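Local structure of Chains: A (Unidentified, 6ZM9) at residues Gly9-Val21 with Phe102-Arg114. The protein is a phage-encoded lyase that cleaves S-adenosyl methionine, probably releasing 5'-methylthioadenosine, and is held here with that nucleoside bound. Sequence-based numbering, arbitrary orientation.
Sequences GGFSARIFVGLNV and FKQESVIVEIQER. With PRO (proline), chain E; MTA (5'-deoxy-5'-methylthioadenosine), chain F.
Gln104 reaches with its side-chain amide to Asn20 and Gly18, where strand 11-21 is broken. Its NE2 donates to Asn20 O at 2.8 Å and also to Phe102 O at 2.8 Å, both acceptors lying in the amide plane. A bend about CB-CG (chi2 -66°) carries the amide across to residues 18-20, while NE2 still bonds Phe102 O. These two bonds fix its rotation and turn OE1 toward the proline, whose N is 2.7 Å from Gln104 OE1. A water links Gln104 OE1, Gly18 N and Ser106 O where the strands part.

Beyond the water, strands 11-18 and 106-113 pair antiparallel. Phe16 and Ile108 share a face and border the nucleoside: Phe16 CB lies 3.4 Å from MTA O4', and Ile108 CD1 3.6 Å from MTA N7. The edge of the Phe16 ring, at CZ, points at the face of the Arg14 guanidinium. Arg14 NE makes a weak salt bridge to Glu110 OE2 (3.4 Å), which Gln112 NE2 also bonds. On the other face, Ile15 CG2 meets Val107 CG1 at 3.6 Å, under helix 84-101.

Glu69 binds both ligands, and Ser50 of the second subunit also bonds the nucleoside. The paired strands thus line the nucleoside site, and the residues just past their paired ends hold the proline. The proline may mark where the amino-acid part of the substrate sits.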
loop_
_atom_site.group_PDB
_atom_site.type_symbol
_atom_site.label_atom_id
_atom_site.label_comp_id
_atom_site.label_asym_id
_atom_site.label_seq_id
_atom_site.Cartn_x
_atom_site.Cartn_y
_atom_site.Cartn_z
ATOM N N GLY A 9 19.187 7.742 -4.855
ATOM C CA GLY A 9 19.359 6.724 -3.850
ATOM C C GLY A 9 18.149 5.868 -3.612
ATOM O O GLY A 9 18.177 4.996 -2.739
ATOM N N GLY A 10 17.079 6.109 -4.355
ATOM C CA GLY A 10 15.889 5.297 -4.237
ATOM C C GLY A 10 15.123 5.537 -2.959
ATOM O O GLY A 10 14.699 4.581 -2.312
ATOM N N PHE A 11 14.905 6.794 -2.589
ATOM C CA PHE A 11 14.157 7.097 -1.379
ATOM C C PHE A 11 12.656 7.115 -1.608
ATOM O O PHE A 11 12.172 7.540 -2.665
ATOM C CB PHE A 11 14.617 8.416 -0.773
ATOM C CG PHE A 11 16.050 8.401 -0.396
ATOM C CD1 PHE A 11 16.497 7.565 0.612
ATOM C CD2 PHE A 11 16.969 9.153 -1.099
ATOM C CE1 PHE A 11 17.845 7.511 0.936
ATOM C CE2 PHE A 11 18.323 9.114 -0.773
ATOM C CZ PHE A 11 18.758 8.285 0.237
ATOM N N SER A 12 11.930 6.650 -0.600
ATOM C CA SER A 12 10.486 6.757 -0.577
ATOM C C SER A 12 10.034 6.873 0.868
ATOM O O SER A 12 10.804 6.645 1.804
ATOM C CB SER A 12 9.836 5.554 -1.250
ATOM O OG SER A 12 10.062 4.365 -0.516
ATOM N N ALA A 13 8.766 7.240 1.046
ATOM C CA ALA A 13 8.213 7.381 2.376
ATOM C C ALA A 13 6.739 7.023 2.372
ATOM O O ALA A 13 6.064 7.072 1.343
ATOM C CB ALA A 13 8.335 8.821 2.885
ATOM N N ARG A 14 6.253 6.656 3.554
ATOM C CA ARG A 14 4.833 6.473 3.824
ATOM C C ARG A 14 4.495 7.270 5.078
ATOM O O ARG A 14 5.231 7.224 6.067
ATOM C CB ARG A 14 4.492 4.999 4.089
ATOM C CG ARG A 14 4.773 4.059 2.950
ATOM C CD ARG A 14 3.938 2.780 3.079
ATOM N NE ARG A 14 4.346 1.937 4.202
ATOM C CZ ARG A 14 3.686 0.857 4.611
ATOM N NH1 ARG A 14 2.567 0.478 4.005
ATOM N NH2 ARG A 14 4.145 0.155 5.637
ATOM N N ILE A 15 3.385 8.002 5.037
ATOM C CA ILE A 15 2.910 8.774 6.177
ATOM C C ILE A 15 1.464 8.378 6.451
ATOM O O ILE A 15 0.650 8.337 5.528
ATOM C CB ILE A 15 2.998 10.287 5.906
ATOM C CG1 ILE A 15 4.415 10.693 5.497
ATOM C CG2 ILE A 15 2.531 11.087 7.120
ATOM C CD1 ILE A 15 4.536 12.153 5.108
ATOM N N PHE A 16 1.148 8.091 7.714
ATOM C CA PHE A 16 -0.200 7.722 8.117
ATOM C C PHE A 16 -0.802 8.841 8.951
ATOM O O PHE A 16 -0.253 9.188 10.009
ATOM C CB PHE A 16 -0.164 6.431 8.912
ATOM C CG PHE A 16 0.316 5.246 8.129
ATOM C CD1 PHE A 16 1.663 4.954 8.010
ATOM C CD2 PHE A 16 -0.595 4.425 7.501
ATOM C CE1 PHE A 16 2.093 3.837 7.288
ATOM C CE2 PHE A 16 -0.180 3.290 6.788
ATOM C CZ PHE A 16 1.155 2.993 6.684
ATOM N N VAL A 17 -1.938 9.380 8.483
ATOM C CA VAL A 17 -2.618 10.514 9.111
ATOM C C VAL A 17 -4.080 10.140 9.330
ATOM O O VAL A 17 -4.791 9.859 8.358
ATOM C CB VAL A 17 -2.573 11.785 8.237
ATOM C CG1 VAL A 17 -3.129 12.977 9.023
ATOM C CG2 VAL A 17 -1.178 12.094 7.723
ATOM N N GLY A 18 -4.537 10.190 10.576
ATOM C CA GLY A 18 -5.932 9.968 10.871
ATOM C C GLY A 18 -6.808 11.191 10.645
ATOM O O GLY A 18 -6.343 12.334 10.568
ATOM N N LEU A 19 -8.117 10.937 10.546
ATOM C CA LEU A 19 -9.099 11.957 10.196
ATOM C C LEU A 19 -10.113 12.188 11.302
ATOM O O LEU A 19 -10.980 13.066 11.162
ATOM C CB LEU A 19 -9.807 11.600 8.886
ATOM C CG LEU A 19 -8.851 11.463 7.691
ATOM C CD1 LEU A 19 -9.613 10.964 6.491
ATOM C CD2 LEU A 19 -8.135 12.754 7.369
ATOM N N ASN A 20 -10.031 11.437 12.396
ATOM C CA ASN A 20 -10.786 11.739 13.596
ATOM C C ASN A 20 -9.980 12.697 14.460
ATOM O O ASN A 20 -8.745 12.673 14.453
ATOM C CB ASN A 20 -10.956 10.488 14.462
ATOM C CG ASN A 20 -12.264 9.759 14.236
ATOM O OD1 ASN A 20 -12.815 9.740 13.135
ATOM N ND2 ASN A 20 -12.738 9.086 15.283
ATOM N N VAL A 21 -10.685 13.486 15.260
ATOM C CA VAL A 21 -10.111 14.178 16.411
ATOM C C VAL A 21 -10.718 13.490 17.627
ATOM O O VAL A 21 -11.927 13.605 17.871
ATOM C CB VAL A 21 -10.394 15.682 16.379
ATOM C CG1 VAL A 21 -9.821 16.315 17.626
ATOM C CG2 VAL A 21 -9.798 16.312 15.107
ATOM N N PHE A 102 -3.996 18.739 11.420
ATOM C CA PHE A 102 -5.142 17.866 11.631
ATOM C C PHE A 102 -5.357 17.536 13.101
ATOM O O PHE A 102 -6.191 16.687 13.418
ATOM C CB PHE A 102 -5.059 16.669 10.686
ATOM C CG PHE A 102 -5.191 17.088 9.252
ATOM C CD1 PHE A 102 -6.421 17.478 8.757
ATOM C CD2 PHE A 102 -4.081 17.241 8.444
ATOM C CE1 PHE A 102 -6.554 17.936 7.466
ATOM C CE2 PHE A 102 -4.215 17.713 7.134
ATOM C CZ PHE A 102 -5.451 18.054 6.651
ATOM N N LYS A 103 -4.689 18.259 14.000
ATOM C CA LYS A 103 -4.962 18.177 15.435
ATOM C C LYS A 103 -4.800 16.755 15.956
ATOM O O LYS A 103 -5.568 16.299 16.811
ATOM C CB LYS A 103 -6.343 18.740 15.777
ATOM C CG LYS A 103 -6.518 20.187 15.371
ATOM C CD LYS A 103 -7.896 20.679 15.783
ATOM C CE LYS A 103 -8.141 22.124 15.462
ATOM N NZ LYS A 103 -9.522 22.491 15.904
ATOM N N GLN A 104 -3.790 16.054 15.443
ATOM C CA GLN A 104 -3.618 14.635 15.725
ATOM C C GLN A 104 -2.712 14.364 16.919
ATOM O O GLN A 104 -1.741 15.075 17.170
ATOM C CB GLN A 104 -3.024 13.930 14.500
ATOM C CG GLN A 104 -3.934 13.978 13.297
ATOM C CD GLN A 104 -5.181 13.180 13.538
ATOM O OE1 GLN A 104 -5.126 11.960 13.677
ATOM N NE2 GLN A 104 -6.315 13.857 13.605
ATOM N N GLU A 105 -3.009 13.266 17.616
ATOM C CA GLU A 105 -2.146 12.817 18.700
ATOM C C GLU A 105 -0.838 12.256 18.161
ATOM O O GLU A 105 0.228 12.472 18.752
ATOM C CB GLU A 105 -2.823 11.760 19.570
ATOM C CG GLU A 105 -1.982 11.456 20.801
ATOM C CD GLU A 105 -2.559 10.384 21.692
ATOM O OE1 GLU A 105 -2.795 9.252 21.225
ATOM O OE2 GLU A 105 -2.748 10.680 22.882
ATOM N N SER A 106 -0.901 11.515 17.055
ATOM C CA SER A 106 0.251 10.815 16.498
ATOM C C SER A 106 0.126 10.744 14.983
ATOM O O SER A 106 -0.968 10.468 14.481
ATOM C CB SER A 106 0.228 9.373 17.028
ATOM O OG SER A 106 1.346 8.613 16.610
ATOM N N VAL A 107 1.245 10.920 14.276
ATOM C CA VAL A 107 1.380 10.648 12.846
ATOM C C VAL A 107 2.564 9.700 12.699
ATOM O O VAL A 107 3.614 9.917 13.313
ATOM C CB VAL A 107 1.601 11.947 12.047
ATOM C CG1 VAL A 107 2.103 11.688 10.641
ATOM C CG2 VAL A 107 0.304 12.746 11.979
ATOM N N ILE A 108 2.415 8.647 11.899
ATOM C CA ILE A 108 3.504 7.695 11.675
ATOM C C ILE A 108 4.175 7.996 10.343
ATOM O O ILE A 108 3.497 8.171 9.323
ATOM C CB ILE A 108 3.004 6.237 11.710
ATOM C CG1 ILE A 108 2.476 5.895 13.098
ATOM C CG2 ILE A 108 4.124 5.292 11.273
ATOM C CD1 ILE A 108 1.711 4.579 13.144
ATOM N N VAL A 109 5.508 8.024 10.347
ATOM C CA VAL A 109 6.319 8.258 9.158
ATOM C C VAL A 109 7.291 7.093 9.011
ATOM O O VAL A 109 7.991 6.731 9.966
ATOM C CB VAL A 109 7.098 9.582 9.265
ATOM C CG1 VAL A 109 8.042 9.736 8.084
ATOM C CG2 VAL A 109 6.156 10.749 9.344
ATOM N N GLU A 110 7.352 6.518 7.819
ATOM C CA GLU A 110 8.315 5.475 7.493
ATOM C C GLU A 110 9.154 5.971 6.323
ATOM O O GLU A 110 8.601 6.407 5.310
ATOM C CB GLU A 110 7.577 4.188 7.114
ATOM C CG GLU A 110 8.469 2.984 6.913
ATOM C CD GLU A 110 7.692 1.729 6.536
ATOM O OE1 GLU A 110 7.248 0.991 7.447
ATOM O OE2 GLU A 110 7.525 1.485 5.320
ATOM N N ILE A 111 10.480 5.888 6.453
ATOM C CA ILE A 111 11.418 6.267 5.396
ATOM C C ILE A 111 12.085 4.997 4.885
ATOM O O ILE A 111 12.603 4.209 5.686
ATOM C CB ILE A 111 12.528 7.192 5.929
ATOM C CG1 ILE A 111 11.953 8.437 6.590
ATOM C CG2 ILE A 111 13.508 7.527 4.811
ATOM C CD1 ILE A 111 11.183 9.243 5.687
ATOM N N GLN A 112 12.116 4.827 3.568
ATOM C CA GLN A 112 12.748 3.682 2.938
ATOM C C GLN A 112 13.833 4.123 1.966
ATOM O O GLN A 112 13.791 5.221 1.403
ATOM C CB GLN A 112 11.709 2.842 2.179
ATOM C CG GLN A 112 10.646 2.253 3.092
ATOM C CD GLN A 112 9.619 1.464 2.336
ATOM O OE1 GLN A 112 9.901 0.918 1.267
ATOM N NE2 GLN A 112 8.409 1.395 2.881
ATOM N N GLU A 113 14.817 3.245 1.787
ATOM C CA GLU A 113 15.876 3.404 0.794
ATOM C C GLU A 113 15.928 2.078 0.038
ATOM O O GLU A 113 16.248 1.037 0.623
ATOM C CB GLU A 113 17.220 3.719 1.450
ATOM C CG GLU A 113 18.346 3.927 0.445
ATOM C CD GLU A 113 19.637 4.432 1.070
ATOM O OE1 GLU A 113 19.694 4.572 2.311
ATOM O OE2 GLU A 113 20.596 4.687 0.309
ATOM N N ARG A 114 15.598 2.112 -1.251
ATOM C CA ARG A 114 15.429 0.893 -2.048
ATOM C C ARG A 114 14.502 -0.109 -1.364
ATOM O O ARG A 114 14.707 -1.326 -1.427
ATOM C CB ARG A 114 16.773 0.253 -2.390
ATOM C CG ARG A 114 17.740 1.206 -3.071
ATOM C CD ARG A 114 19.030 0.504 -3.481
ATOM N NE ARG A 114 18.794 -0.600 -4.408
ATOM C CZ ARG A 114 18.957 -1.891 -4.113
ATOM N NH1 ARG A 114 19.361 -2.269 -2.907
ATOM N NH2 ARG A 114 18.712 -2.807 -5.038
HETATM N N PRO E . -6.739 10.221 14.949
HETATM C CA PRO E . -7.242 10.375 16.314
HETATM C C PRO E . -6.601 11.525 17.070
HETATM O O PRO E . -7.222 12.108 17.970
HETATM C CB PRO E . -6.830 9.059 16.969
HETATM C CG PRO E . -5.648 8.583 16.099
HETATM C CD PRO E . -5.473 9.476 14.942
HETATM O OXT PRO E . -5.448 11.866 16.812
HETATM C CS MTA F . -1.108 7.046 14.046
HETATM S "S5'" MTA F . -2.870 7.011 14.099
HETATM C "C5'" MTA F . -3.272 7.375 12.381
HETATM C "C4'" MTA F . -3.441 6.169 11.478
HETATM O "O4'" MTA F . -2.219 5.412 11.471
HETATM C "C2'" MTA F . -4.055 3.916 11.105
HETATM O "O2'" MTA F . -4.510 4.026 9.766
HETATM C "C3'" MTA F . -4.523 5.161 11.863
HETATM O "O3'" MTA F . -5.830 5.575 11.501
HETATM C "C1'" MTA F . -2.527 4.057 11.176
HETATM N N9 MTA F . -1.917 3.207 12.188
HETATM C C8 MTA F . -1.758 3.449 13.528
HETATM N N7 MTA F . -1.074 2.530 14.167
HETATM C C5 MTA F . -0.764 1.607 13.176
HETATM C C6 MTA F . 0.014 0.432 13.178
HETATM N N6 MTA F . 0.656 -0.044 14.254
HETATM N N1 MTA F . 0.160 -0.223 12.000
HETATM C C2 MTA F . -0.428 0.276 10.906
HETATM N N3 MTA F . -1.161 1.378 10.780
HETATM C C4 MTA F . -1.294 2.009 11.958
HETATM O O HOH W 1 -2.829 10.856 12.666
#